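Local atomic coordinates of AAEL008620-PA odorant-binding protein (Aedes aegypti, PDB entry 5V13), a protein that binds juvenile hormone specifically in mosquito hemolymph, as a secreted member of the odorant-binding protein family. Residues E27-A32 with E70-Y75; E79-P84 with A114-D119; Q167-F172 with Q263-Y268; D171-R176 with D194-G199. All blocks are in the same frame, centred on the assembly; numbering follows the deposited sequence.

Contact 1 of 4, residues E27-A32 with E70-Y75; sequences EQTLYA and EELRLY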
loop_
_atom_site.group_PDB
_atom_site.type_symbol
_atom_site.label_atom_id
_atom_site.label_comp_id
_atom_site.label_asym_id
_atom_site.label_seq_id
_atom_site.Cartn_x
_atom_site.Cartn_y
_atom_site.Cartn_z
ATOM N N GLU B 27 -6.720 9.369 6.531
ATOM C CA GLU B 27 -5.765 10.167 7.295
ATOM C C GLU B 27 -6.478 11.318 7.993
ATOM O O GLU B 27 -6.225 11.596 9.168
ATOM C CB GLU B 27 -4.652 10.701 6.385
ATOM C CG GLU B 27 -3.542 11.503 7.103
ATOM C CD GLU B 27 -3.915 12.951 7.438
ATOM O OE1 GLU B 27 -3.403 13.486 8.466
ATOM O OE2 GLU B 27 -4.690 13.566 6.656
ATOM N N GLN B 28 -7.385 11.985 7.284
ATOM C CA GLN B 28 -8.086 13.136 7.848
ATOM C C GLN B 28 -9.071 12.729 8.954
ATOM O O GLN B 28 -9.146 13.391 9.998
ATOM C CB GLN B 28 -8.783 13.886 6.712
ATOM C CG GLN B 28 -7.778 14.686 5.855
ATOM C CD GLN B 28 -8.420 15.307 4.633
ATOM O OE1 GLN B 28 -9.196 14.657 3.924
ATOM N NE2 GLN B 28 -8.089 16.564 4.370
ATOM N N THR B 29 -9.863 11.677 8.742
ATOM C CA THR B 29 -10.758 11.239 9.812
ATOM C C THR B 29 -9.970 10.765 11.033
ATOM O O THR B 29 -10.308 11.117 12.170
ATOM C CB THR B 29 -11.709 10.149 9.315
ATOM O OG1 THR B 29 -10.960 9.057 8.760
ATOM C CG2 THR B 29 -12.637 10.722 8.236
ATOM N N LEU B 30 -8.912 9.978 10.828
ATOM C CA LEU B 30 -8.150 9.507 11.984
ATOM C C LEU B 30 -7.528 10.681 12.734
ATOM O O LEU B 30 -7.539 10.712 13.970
ATOM C CB LEU B 30 -7.072 8.508 11.545
ATOM C CG LEU B 30 -6.418 7.773 12.722
ATOM C CD1 LEU B 30 -7.469 7.022 13.557
ATOM C CD2 LEU B 30 -5.359 6.814 12.231
ATOM N N TYR B 31 -7.001 11.670 12.002
ATOM C CA TYR B 31 -6.421 12.842 12.666
ATOM C C TYR B 31 -7.455 13.522 13.555
ATOM O O TYR B 31 -7.180 13.862 14.717
ATOM C CB TYR B 31 -5.896 13.834 11.622
ATOM C CG TYR B 31 -5.206 15.045 12.212
ATOM C CD1 TYR B 31 -5.936 16.167 12.635
ATOM C CD2 TYR B 31 -3.820 15.073 12.335
ATOM C CE1 TYR B 31 -5.282 17.294 13.155
ATOM C CE2 TYR B 31 -3.169 16.177 12.862
ATOM C CZ TYR B 31 -3.899 17.280 13.266
ATOM O OH TYR B 31 -3.225 18.367 13.786
ATOM N N ALA B 32 -8.657 13.735 13.013
ATOM C CA ALA B 32 -9.702 14.419 13.764
ATOM C C ALA B 32 -10.158 13.588 14.957
ATOM O O ALA B 32 -10.315 14.119 16.069
ATOM C CB ALA B 32 -10.883 14.731 12.842
ATOM N N GLU B 70 -16.143 20.180 13.245
ATOM C CA GLU B 70 -15.360 21.333 12.812
ATOM C C GLU B 70 -14.041 20.916 12.181
ATOM O O GLU B 70 -13.617 21.497 11.171
ATOM C CB GLU B 70 -15.113 22.276 13.987
ATOM C CG GLU B 70 -16.356 23.053 14.350
ATOM C CD GLU B 70 -16.102 24.093 15.415
ATOM O OE1 GLU B 70 -16.989 24.940 15.641
ATOM O OE2 GLU B 70 -15.012 24.065 16.017
ATOM N N GLU B 71 -13.355 19.927 12.770
ATOM C CA GLU B 71 -12.054 19.559 12.224
ATOM C C GLU B 71 -12.175 18.976 10.818
ATOM O O GLU B 71 -11.291 19.199 9.984
ATOM C CB GLU B 71 -11.340 18.562 13.138
ATOM C CG GLU B 71 -9.866 18.382 12.778
ATOM C CD GLU B 71 -9.047 19.655 13.006
ATOM O OE1 GLU B 71 -8.092 19.904 12.241
ATOM O OE2 GLU B 71 -9.354 20.409 13.964
ATOM N N LEU B 72 -13.258 18.251 10.532
ATOM C CA LEU B 72 -13.498 17.702 9.200
ATOM C C LEU B 72 -14.171 18.696 8.257
ATOM O O LEU B 72 -14.495 18.325 7.118
ATOM C CB LEU B 72 -14.348 16.432 9.311
ATOM C CG LEU B 72 -13.642 15.294 10.064
ATOM C CD1 LEU B 72 -14.547 14.081 10.245
ATOM C CD2 LEU B 72 -12.376 14.911 9.310
ATOM N N ARG B 73 -14.393 19.931 8.711
ATOM C CA ARG B 73 -15.065 20.968 7.928
ATOM C C ARG B 73 -16.456 20.521 7.485
ATOM O O ARG B 73 -16.947 20.920 6.423
ATOM C CB ARG B 73 -14.207 21.395 6.731
ATOM C CG ARG B 73 -13.118 22.431 7.107
ATOM C CD ARG B 73 -11.996 21.873 8.022
ATOM N NE ARG B 73 -10.967 22.895 8.223
ATOM C CZ ARG B 73 -9.984 22.830 9.117
ATOM N NH1 ARG B 73 -9.851 21.769 9.909
ATOM N NH2 ARG B 73 -9.124 23.840 9.210
ATOM N N LEU B 74 -17.117 19.716 8.317
ATOM C CA LEU B 74 -18.527 19.416 8.119
ATOM C C LEU B 74 -19.423 20.452 8.766
ATOM O O LEU B 74 -20.530 20.687 8.278
ATOM C CB LEU B 74 -18.866 18.039 8.689
ATOM C CG LEU B 74 -18.033 16.885 8.102
ATOM C CD1 LEU B 74 -18.199 15.627 8.953
ATOM C CD2 LEU B 74 -18.436 16.595 6.653
ATOM N N TYR B 75 -18.985 21.034 9.879
ATOM C CA TYR B 75 -19.654 22.162 10.507
ATOM C C TYR B 75 -18.817 23.416 10.302
ATOM O O TYR B 75 -17.611 23.415 10.566
ATOM C CB TYR B 75 -19.868 21.928 12.006
ATOM C CG TYR B 75 -20.666 23.068 12.606
ATOM C CD1 TYR B 75 -22.034 23.168 12.374
ATOM C CD2 TYR B 75 -20.052 24.056 13.363
ATOM C CE1 TYR B 75 -22.775 24.219 12.891
ATOM C CE2 TYR B 75 -20.790 25.108 13.896
ATOM C CZ TYR B 75 -22.147 25.180 13.659
ATOM O OH TYR B 75 -22.881 26.232 14.179
#
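Ala32 and Leu72 meet where helix 26-38 packs on the C-terminal end of helix 59-71, which closes with a Schellman motif at Arg73, inside the helical odorant-binding fold. The apolar part is small. Ala32 CB points at the other segment and lies 3.8 Å from Leu72 CD2; a methyl is short enough to let the backbones come close, with the CA atoms of Ala32 and Glu71 5.9 Å apart. The same Leu72 CD2 reaches 3.6 Å from Gln28 O and also packs by Thr29, while its side chain is about 4 Å from the bound juvenile hormone, so the leucine lies between the helix contact and the hormone.

Glu71 gives the mixed part. Its aliphatic CG rests on Ala32 CB, and the bend at chi2 (66°) sets OE1 3.9 Å from Tyr31 CE1, ring and carboxylate planes 45° apart; the same OE1 forms a weak salt bridge with Arg73 NH1 (3.5 Å). Tyr31 also makes a cation-pi contact with Arg201.

Within residues 70-75, Arg73 takes the positive-phi position of the Schellman motif (Arg73 N to Glu70 O, 3.0 Å). Its long side chain suits the place: Arg73 NH1 reaches back to Glu71 O at 2.9 Å.

Contact 2 of 4, residues E79-P84 with A114-D119; sequences EKRFRP and AGVLAD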
loop_
_atom_site.group_PDB
_atom_site.type_symbol
_atom_site.label_atom_id
_atom_site.label_comp_id
_atom_site.label_asym_id
_atom_site.label_seq_id
_atom_site.Cartn_x
_atom_site.Cartn_y
_atom_site.Cartn_z
ATOM N N GLU B 79 -20.330 30.536 9.207
ATOM C CA GLU B 79 -21.716 30.618 8.773
ATOM C C GLU B 79 -22.685 30.030 9.788
ATOM O O GLU B 79 -23.899 30.153 9.594
ATOM C CB GLU B 79 -21.886 29.902 7.427
ATOM C CG GLU B 79 -21.146 30.559 6.269
ATOM C CD GLU B 79 -21.527 32.024 6.088
ATOM O OE1 GLU B 79 -20.726 32.903 6.474
ATOM O OE2 GLU B 79 -22.635 32.297 5.571
ATOM N N LYS B 80 -22.172 29.402 10.852
ATOM C CA LYS B 80 -22.958 28.729 11.890
ATOM C C LYS B 80 -23.933 27.712 11.281
ATOM O O LYS B 80 -25.149 27.771 11.470
ATOM C CB LYS B 80 -23.682 29.756 12.779
ATOM C CG LYS B 80 -22.727 30.637 13.593
ATOM C CD LYS B 80 -23.428 31.358 14.757
ATOM C CE LYS B 80 -24.334 32.480 14.266
ATOM N NZ LYS B 80 -23.549 33.604 13.674
ATOM N N ARG B 81 -23.367 26.738 10.564
ATOM C CA ARG B 81 -24.189 25.860 9.748
ATOM C C ARG B 81 -23.439 24.566 9.464
ATOM O O ARG B 81 -22.242 24.591 9.179
ATOM C CB ARG B 81 -24.550 26.547 8.414
ATOM C CG ARG B 81 -25.694 25.900 7.652
ATOM C CD ARG B 81 -25.694 26.337 6.179
ATOM N NE ARG B 81 -25.509 27.780 6.018
ATOM C CZ ARG B 81 -26.479 28.636 5.705
ATOM N NH1 ARG B 81 -27.719 28.201 5.510
ATOM N NH2 ARG B 81 -26.207 29.931 5.581
ATOM N N PHE B 82 -24.155 23.447 9.509
ATOM C CA PHE B 82 -23.653 22.242 8.866
ATOM C C PHE B 82 -23.702 22.397 7.354
ATOM O O PHE B 82 -24.515 23.147 6.805
ATOM C CB PHE B 82 -24.476 21.022 9.259
ATOM C CG PHE B 82 -24.076 20.418 10.570
ATOM C CD1 PHE B 82 -23.023 19.534 10.644
ATOM C CD2 PHE B 82 -24.765 20.733 11.730
ATOM C CE1 PHE B 82 -22.662 18.970 11.854
ATOM C CE2 PHE B 82 -24.405 20.171 12.945
ATOM C CZ PHE B 82 -23.362 19.290 13.010
ATOM N N ARG B 83 -22.834 21.659 6.677
ATOM C CA ARG B 83 -22.726 21.695 5.224
ATOM C C ARG B 83 -23.264 20.369 4.697
ATOM O O ARG B 83 -22.491 19.426 4.479
ATOM C CB ARG B 83 -21.270 21.910 4.794
ATOM C CG ARG B 83 -20.624 23.178 5.360
ATOM C CD ARG B 83 -21.210 24.432 4.704
ATOM N NE ARG B 83 -20.867 24.524 3.283
ATOM C CZ ARG B 83 -20.105 25.477 2.747
ATOM N NH1 ARG B 83 -19.607 26.447 3.503
ATOM N NH2 ARG B 83 -19.853 25.469 1.444
ATOM N N PRO B 84 -24.579 20.240 4.490
ATOM C CA PRO B 84 -25.128 18.928 4.103
ATOM C C PRO B 84 -24.514 18.378 2.828
ATOM O O PRO B 84 -24.349 17.161 2.715
ATOM C CB PRO B 84 -26.625 19.207 3.920
ATOM C CG PRO B 84 -26.713 20.710 3.671
ATOM C CD PRO B 84 -25.601 21.307 4.483
ATOM N N ALA B 114 -30.325 21.568 7.537
ATOM C CA ALA B 114 -30.427 22.965 7.139
ATOM C C ALA B 114 -30.719 23.864 8.331
ATOM O O ALA B 114 -31.350 23.457 9.311
ATOM C CB ALA B 114 -31.530 23.157 6.098
ATOM N N GLY B 115 -30.266 25.111 8.224
ATOM C CA GLY B 115 -30.590 26.121 9.210
ATOM C C GLY B 115 -29.365 26.726 9.860
ATOM O O GLY B 115 -28.440 26.008 10.246
ATOM N N VAL B 116 -29.346 28.046 9.983
ATOM C CA VAL B 116 -28.261 28.735 10.670
ATOM C C VAL B 116 -28.561 28.717 12.161
ATOM O O VAL B 116 -29.684 29.019 12.584
ATOM C CB VAL B 116 -28.108 30.170 10.138
ATOM C CG1 VAL B 116 -27.027 30.922 10.902
ATOM C CG2 VAL B 116 -27.787 30.139 8.648
ATOM N N LEU B 117 -27.569 28.335 12.959
ATOM C CA LEU B 117 -27.748 28.162 14.394
ATOM C C LEU B 117 -27.615 29.505 15.109
ATOM O O LEU B 117 -26.950 30.423 14.620
ATOM C CB LEU B 117 -26.723 27.158 14.942
ATOM C CG LEU B 117 -26.872 25.670 14.577
ATOM C CD1 LEU B 117 -26.933 25.386 13.088
ATOM C CD2 LEU B 117 -25.728 24.874 15.184
ATOM N N ALA B 118 -28.251 29.618 16.283
ATOM C CA ALA B 118 -28.179 30.883 17.013
ATOM C C ALA B 118 -26.783 31.135 17.570
ATOM O O ALA B 118 -26.385 32.296 17.720
ATOM C CB ALA B 118 -29.212 30.918 18.139
ATOM N N ASP B 119 -26.038 30.070 17.878
ATOM C CA ASP B 119 -24.678 30.149 18.401
ATOM C C ASP B 119 -23.927 28.880 18.008
ATOM O O ASP B 119 -24.513 27.920 17.501
ATOM C CB ASP B 119 -24.675 30.321 19.932
ATOM C CG ASP B 119 -25.444 29.217 20.640
ATOM O OD1 ASP B 119 -25.083 28.023 20.483
ATOM O OD2 ASP B 119 -26.419 29.546 21.350
HETATM O O HOH W 1 -27.017 23.650 10.181
#
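Arg81 lays one face of its guanidinium under a methyl of Val116, with CG2 3.3 Å above the plane and displaced toward its rim. The side chain runs extended as far as CG and CD and then bends at chi3 (-46°), which turns the flat group to face the valine; the nearest pair is Arg81 NH2 and Val116 CG2 at 3.5 Å. An arginine fits this partly exposed position because its flat face can pack on carbon while the charged group stays near the surface.

Lys80 uses its methylenes in a similar way. Bent at chi3 and chi4, it passes along the backbone of residues 117-119, and its CE comes 3.3 Å from Leu117 O. The backbones are joined by one nearly straight bond, Leu117 N to Lys80 O at 2.9 Å. Val116 CA adds a CA-H...O contact to that same oxygen, and Leu117 CD1 packs beside it. Farther along, a water accepts from Phe82 N and donates to Gly115 O, bridging the two segments. Gly115 suits its backbone angles, at which a CB would press on the preceding carbonyl oxygen.

Leu117 turns inward to Val125 and Lys128 of helix 122-135. The arrangement is that of a loop joined to the edge of a two-stranded antiparallel hairpin, whose turn carries a G1 beta bulge at Lys80 and Arg81 facing Asp76.

Contact 3 of 4, residues Q167-F172 with Q263-Y268; sequences QMFVDF and QKTAFY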
loop_
_atom_site.group_PDB
_atom_site.type_symbol
_atom_site.label_atom_id
_atom_site.label_comp_id
_atom_site.label_asym_id
_atom_site.label_seq_id
_atom_site.Cartn_x
_atom_site.Cartn_y
_atom_site.Cartn_z
ATOM N N GLN B 167 3.342 5.694 7.685
ATOM C CA GLN B 167 4.170 6.557 6.842
ATOM C C GLN B 167 4.285 7.948 7.454
ATOM O O GLN B 167 3.297 8.498 7.953
ATOM C CB GLN B 167 3.572 6.679 5.436
ATOM C CG GLN B 167 4.456 7.482 4.456
ATOM C CD GLN B 167 3.840 7.581 3.064
ATOM O OE1 GLN B 167 2.639 7.393 2.906
ATOM N NE2 GLN B 167 4.660 7.886 2.057
ATOM N N MET B 168 5.490 8.518 7.417
ATOM C CA MET B 168 5.673 9.868 7.938
ATOM C C MET B 168 5.333 10.890 6.863
ATOM O O MET B 168 5.446 10.619 5.668
ATOM C CB MET B 168 7.108 10.095 8.416
ATOM C CG MET B 168 7.520 9.177 9.550
ATOM S SD MET B 168 9.223 9.455 10.109
ATOM C CE MET B 168 9.629 7.867 10.814
ATOM N N PHE B 169 4.949 12.092 7.305
ATOM C CA PHE B 169 4.476 13.092 6.361
ATOM C C PHE B 169 5.592 13.628 5.472
ATOM O O PHE B 169 5.347 13.928 4.298
ATOM C CB PHE B 169 3.764 14.239 7.087
ATOM C CG PHE B 169 2.295 14.304 6.756
ATOM C CD1 PHE B 169 1.883 14.417 5.435
ATOM C CD2 PHE B 169 1.333 14.192 7.744
ATOM C CE1 PHE B 169 0.535 14.432 5.104
ATOM C CE2 PHE B 169 -0.012 14.205 7.420
ATOM C CZ PHE B 169 -0.410 14.322 6.098
ATOM N N VAL B 170 6.812 13.777 5.990
ATOM C CA VAL B 170 7.860 14.303 5.113
ATOM C C VAL B 170 8.096 13.355 3.940
ATOM O O VAL B 170 8.167 13.788 2.781
ATOM C CB VAL B 170 9.155 14.582 5.893
ATOM C CG1 VAL B 170 10.298 14.904 4.905
ATOM C CG2 VAL B 170 8.942 15.742 6.827
ATOM N N ASP B 171 8.174 12.049 4.218
ATOM C CA ASP B 171 8.335 11.046 3.163
ATOM C C ASP B 171 7.206 11.126 2.144
ATOM O O ASP B 171 7.440 11.051 0.929
ATOM C CB ASP B 171 8.383 9.641 3.770
ATOM C CG ASP B 171 8.516 8.542 2.706
ATOM O OD1 ASP B 171 9.610 8.412 2.123
ATOM O OD2 ASP B 171 7.534 7.813 2.446
ATOM N N PHE B 172 5.965 11.217 2.630
ATOM C CA PHE B 172 4.816 11.359 1.739
ATOM C C PHE B 172 4.963 12.588 0.850
ATOM O O PHE B 172 4.717 12.533 -0.363
ATOM C CB PHE B 172 3.537 11.434 2.580
ATOM C CG PHE B 172 2.320 11.789 1.799
ATOM C CD1 PHE B 172 1.587 10.801 1.146
ATOM C CD2 PHE B 172 1.891 13.106 1.714
ATOM C CE1 PHE B 172 0.464 11.135 0.407
ATOM C CE2 PHE B 172 0.767 13.438 0.983
ATOM C CZ PHE B 172 0.055 12.443 0.326
ATOM N N GLN B 263 8.292 12.395 13.110
ATOM C CA GLN B 263 8.261 11.046 13.680
ATOM C C GLN B 263 6.890 10.731 14.250
ATOM O O GLN B 263 6.423 9.585 14.175
ATOM C CB GLN B 263 9.314 10.890 14.781
ATOM C CG GLN B 263 10.656 11.525 14.492
ATOM C CD GLN B 263 11.330 10.941 13.267
ATOM O OE1 GLN B 263 11.466 9.723 13.148
ATOM N NE2 GLN B 263 11.757 11.813 12.346
ATOM N N LYS B 264 6.234 11.736 14.836
ATOM C CA LYS B 264 4.906 11.564 15.413
ATOM C C LYS B 264 3.797 11.473 14.371
ATOM O O LYS B 264 2.647 11.201 14.745
ATOM C CB LYS B 264 4.589 12.716 16.375
ATOM C CG LYS B 264 5.579 12.889 17.529
ATOM C CD LYS B 264 5.136 14.079 18.392
ATOM C CE LYS B 264 6.311 14.731 19.100
ATOM N NZ LYS B 264 7.089 13.750 19.891
ATOM N N THR B 265 4.081 11.703 13.089
ATOM C CA THR B 265 3.023 11.616 12.093
ATOM C C THR B 265 2.852 10.212 11.530
ATOM O O THR B 265 1.932 9.997 10.736
ATOM C CB THR B 265 3.279 12.581 10.920
ATOM O OG1 THR B 265 4.453 12.174 10.199
ATOM C CG2 THR B 265 3.439 14.019 11.425
ATOM N N ALA B 266 3.718 9.264 11.905
ATOM C CA ALA B 266 3.611 7.905 11.369
ATOM C C ALA B 266 2.367 7.199 11.895
ATOM O O ALA B 266 1.576 6.652 11.113
ATOM C CB ALA B 266 4.870 7.098 11.710
ATOM N N PHE B 267 2.169 7.206 13.217
ATOM C CA PHE B 267 1.094 6.456 13.868
ATOM C C PHE B 267 0.285 7.400 14.748
ATOM O O PHE B 267 0.735 7.777 15.834
ATOM C CB PHE B 267 1.653 5.307 14.710
ATOM C CG PHE B 267 2.443 4.297 13.926
ATOM C CD1 PHE B 267 1.800 3.347 13.151
ATOM C CD2 PHE B 267 3.831 4.286 13.982
ATOM C CE1 PHE B 267 2.529 2.398 12.437
ATOM C CE2 PHE B 267 4.568 3.348 13.259
ATOM C CZ PHE B 267 3.912 2.402 12.489
ATOM N N TYR B 268 -0.925 7.754 14.302
ATOM C CA TYR B 268 -1.759 8.673 15.076
ATOM C C TYR B 268 -2.190 8.054 16.404
ATOM O O TYR B 268 -2.276 8.753 17.425
ATOM C CB TYR B 268 -2.963 9.087 14.237
ATOM C CG TYR B 268 -2.593 10.000 13.086
ATOM C CD1 TYR B 268 -1.280 10.461 12.924
ATOM C CD2 TYR B 268 -3.545 10.428 12.189
ATOM C CE1 TYR B 268 -0.929 11.322 11.877
ATOM C CE2 TYR B 268 -3.204 11.282 11.135
ATOM C CZ TYR B 268 -1.901 11.732 10.987
ATOM O OH TYR B 268 -1.592 12.592 9.935
#
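Phe169 and Thr265 cross at about a right angle, and the threonine CB sits at the edge of the phenyl ring. Thr265 OG1, placed between its own backbone N and carbonyl carbon (chi1 66°), accepts from Phe169 N at 2.9 Å; a small branched hydroxyl residue can thus serve the first turn of helix 169-177 and still pack by carbon. The bond to Asn262 O is its other link.

The Tyr268 side chain also runs at about a right angle to that of Phe169, bringing OH to the ring edge, 3.4 Å from Phe169 CE2, and hydrogen-bonding to Glu27. Met168, extended beyond CG, runs past Ala266 CB to set its methyl CE 3.5 Å from Gln263 OE1. Its flexible thioether suits this slanting path. Ala266 CA adds a straight CA-H...O contact to Gln167 O.

The contact joins the N-terminus of helix 169-177 to the chain leaving helix 251-264, with Tyr268 reaching Leu30 of helix 26-38 and Gln263 NE2 bonding Arg259 O as well as Asp178 of the second subunit.

Contact 4 of 4, residues D171-R176 with D194-G199; sequences DFCEKR and DCVFRG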
loop_
_atom_site.group_PDB
_atom_site.type_symbol
_atom_site.label_atom_id
_atom_site.label_comp_id
_atom_site.label_asym_id
_atom_site.label_seq_id
_atom_site.Cartn_x
_atom_site.Cartn_y
_atom_site.Cartn_z
ATOM N N ASP B 171 8.174 12.049 4.218
ATOM C CA ASP B 171 8.335 11.046 3.163
ATOM C C ASP B 171 7.206 11.126 2.144
ATOM O O ASP B 171 7.440 11.051 0.929
ATOM C CB ASP B 171 8.383 9.641 3.770
ATOM C CG ASP B 171 8.516 8.542 2.706
ATOM O OD1 ASP B 171 9.610 8.412 2.123
ATOM O OD2 ASP B 171 7.534 7.813 2.446
ATOM N N PHE B 172 5.965 11.217 2.630
ATOM C CA PHE B 172 4.816 11.359 1.739
ATOM C C PHE B 172 4.963 12.588 0.850
ATOM O O PHE B 172 4.717 12.533 -0.363
ATOM C CB PHE B 172 3.537 11.434 2.580
ATOM C CG PHE B 172 2.320 11.789 1.799
ATOM C CD1 PHE B 172 1.587 10.801 1.146
ATOM C CD2 PHE B 172 1.891 13.106 1.714
ATOM C CE1 PHE B 172 0.464 11.135 0.407
ATOM C CE2 PHE B 172 0.767 13.438 0.983
ATOM C CZ PHE B 172 0.055 12.443 0.326
ATOM N N CYS B 173 5.366 13.714 1.439
ATOM C CA CYS B 173 5.451 14.955 0.675
ATOM C C CYS B 173 6.625 14.940 -0.295
ATOM O O CYS B 173 6.519 15.488 -1.399
ATOM C CB CYS B 173 5.543 16.138 1.624
ATOM S SG CYS B 173 4.024 16.310 2.565
ATOM N N GLU B 174 7.749 14.325 0.102
ATOM C CA GLU B 174 8.890 14.173 -0.803
ATOM C C GLU B 174 8.499 13.422 -2.074
ATOM O O GLU B 174 8.863 13.821 -3.186
ATOM C CB GLU B 174 10.026 13.432 -0.099
ATOM C CG GLU B 174 10.796 14.242 0.920
ATOM C CD GLU B 174 11.939 13.442 1.538
ATOM O OE1 GLU B 174 11.660 12.425 2.204
ATOM O OE2 GLU B 174 13.114 13.817 1.339
ATOM N N LYS B 175 7.797 12.301 -1.920
ATOM C CA LYS B 175 7.357 11.527 -3.075
ATOM C C LYS B 175 6.381 12.319 -3.939
ATOM O O LYS B 175 6.510 12.357 -5.173
ATOM C CB LYS B 175 6.722 10.212 -2.603
ATOM C CG LYS B 175 7.751 9.185 -2.115
ATOM C CD LYS B 175 7.101 8.084 -1.283
ATOM C CE LYS B 175 6.248 7.144 -2.126
ATOM N NZ LYS B 175 5.505 6.155 -1.269
ATOM N N ARG B 176 5.388 12.954 -3.304
ATOM C CA ARG B 176 4.331 13.645 -4.044
ATOM C C ARG B 176 4.884 14.773 -4.898
ATOM O O ARG B 176 4.345 15.060 -5.977
ATOM C CB ARG B 176 3.285 14.187 -3.057
ATOM C CG ARG B 176 2.168 15.022 -3.678
ATOM C CD ARG B 176 1.147 15.411 -2.610
ATOM N NE ARG B 176 0.022 16.164 -3.158
ATOM C CZ ARG B 176 -1.105 15.612 -3.600
ATOM N NH1 ARG B 176 -1.266 14.295 -3.571
ATOM N NH2 ARG B 176 -2.078 16.383 -4.071
ATOM N N ASP B 194 4.408 23.401 1.331
ATOM C CA ASP B 194 2.964 23.463 1.536
ATOM C C ASP B 194 2.412 22.109 1.964
ATOM O O ASP B 194 1.593 22.026 2.892
ATOM C CB ASP B 194 2.282 23.951 0.257
ATOM C CG ASP B 194 0.811 24.260 0.461
ATOM O OD1 ASP B 194 0.498 25.169 1.256
ATOM O OD2 ASP B 194 -0.027 23.589 -0.175
ATOM N N CYS B 195 2.868 21.034 1.310
ATOM C CA CYS B 195 2.425 19.689 1.675
ATOM C C CYS B 195 2.770 19.368 3.126
ATOM O O CYS B 195 1.930 18.854 3.875
ATOM C CB CYS B 195 3.053 18.655 0.733
ATOM S SG CYS B 195 2.662 16.897 1.118
ATOM N N VAL B 196 4.007 19.667 3.540
ATOM C CA VAL B 196 4.444 19.315 4.890
ATOM C C VAL B 196 3.676 20.128 5.923
ATOM O O VAL B 196 3.151 19.583 6.901
ATOM C CB VAL B 196 5.961 19.523 5.046
ATOM C CG1 VAL B 196 6.365 19.332 6.516
ATOM C CG2 VAL B 196 6.735 18.552 4.171
ATOM N N PHE B 197 3.606 21.444 5.724
ATOM C CA PHE B 197 2.966 22.315 6.707
ATOM C C PHE B 197 1.479 22.011 6.840
ATOM O O PHE B 197 0.923 22.081 7.942
ATOM C CB PHE B 197 3.181 23.775 6.326
ATOM C CG PHE B 197 4.599 24.263 6.538
ATOM C CD1 PHE B 197 5.510 23.519 7.280
ATOM C CD2 PHE B 197 5.016 25.457 5.988
ATOM C CE1 PHE B 197 6.807 23.975 7.486
ATOM C CE2 PHE B 197 6.320 25.919 6.182
ATOM C CZ PHE B 197 7.212 25.170 6.928
ATOM N N ARG B 198 0.812 21.670 5.735
ATOM C CA ARG B 198 -0.594 21.286 5.831
ATOM C C ARG B 198 -0.767 19.929 6.497
ATOM O O ARG B 198 -1.760 19.715 7.200
ATOM C CB ARG B 198 -1.256 21.284 4.450
ATOM C CG ARG B 198 -1.458 22.677 3.894
ATOM C CD ARG B 198 -2.125 22.682 2.528
ATOM N NE ARG B 198 -2.283 24.055 2.040
ATOM C CZ ARG B 198 -3.420 24.742 2.107
ATOM N NH1 ARG B 198 -4.519 24.179 2.611
ATOM N NH2 ARG B 198 -3.470 25.982 1.643
ATOM N N GLY B 199 0.171 19.001 6.284
ATOM C CA GLY B 199 0.125 17.739 7.008
ATOM C C GLY B 199 0.334 17.917 8.502
ATOM O O GLY B 199 -0.309 17.241 9.313
#
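Cys173 and Cys195 form a disulfide that ties helix 169-177 to helix 190-199, a pair of nearly antiparallel helices whose segments run at 151° with axes 9.0 Å apart, as in odorant-binding proteins, whose helices are commonly cross-linked by disulfides. The tight part is built round this bond. Cys173 SG and Cys195 SG are 2.1 Å apart with chi3 at -74°. Both CB atoms point across the interface, and Cys173 CA and Cys195 CA come to 5.7 Å. The halves are set differently: Cys173 SG lies beside its backbone N, whereas Cys195 SG is swung to the far side of its own (chi1 177°).

Val196 packs against this link, its CG2 3.7 Å from Cys173 CB; a beta-branched residue gives a compact apolar wall that suits a buried place next to sulfur. On the same bridge, Phe172 presents its ring to Cys195 in an oblique sulfur-aromatic contact.

The looser side holds exposed Arg176, which comes only loosely to the bridge, its CD 4.3 Å from Cys195 SG. The polar groups find partners away from the disulfide. Glu174 bonds Trp181 N and makes a salt bridge with Lys180 of the second subunit. Arg198, one turn on from Asp194, can span back along its helix to that carboxylate: Arg198 NE donates to the syn side of Asp194 OD1 at 3.1 Å.

Contacts 1, 3 and 4 are buried, whereas contact 2 lies at the surface, about 21 Å from the chain's centre. Contacts 3 and 4 share helix 169-177, Asp171 and Phe172, their centres about 10 Å apart, and both reach the second subunit; yet one relies on a side-chain hydroxyl and packing, the other on a covalent link. Contact 1 touches contact 3 through Glu27 and Tyr268, and contact 2 through Leu74 and Arg83, so it stands between them in the fold. Its chemistry is mostly apolar, beside the hormone, while contact 2 depends on one backbone hydrogen bond, a water bridge and the carbon portions of charged side chains.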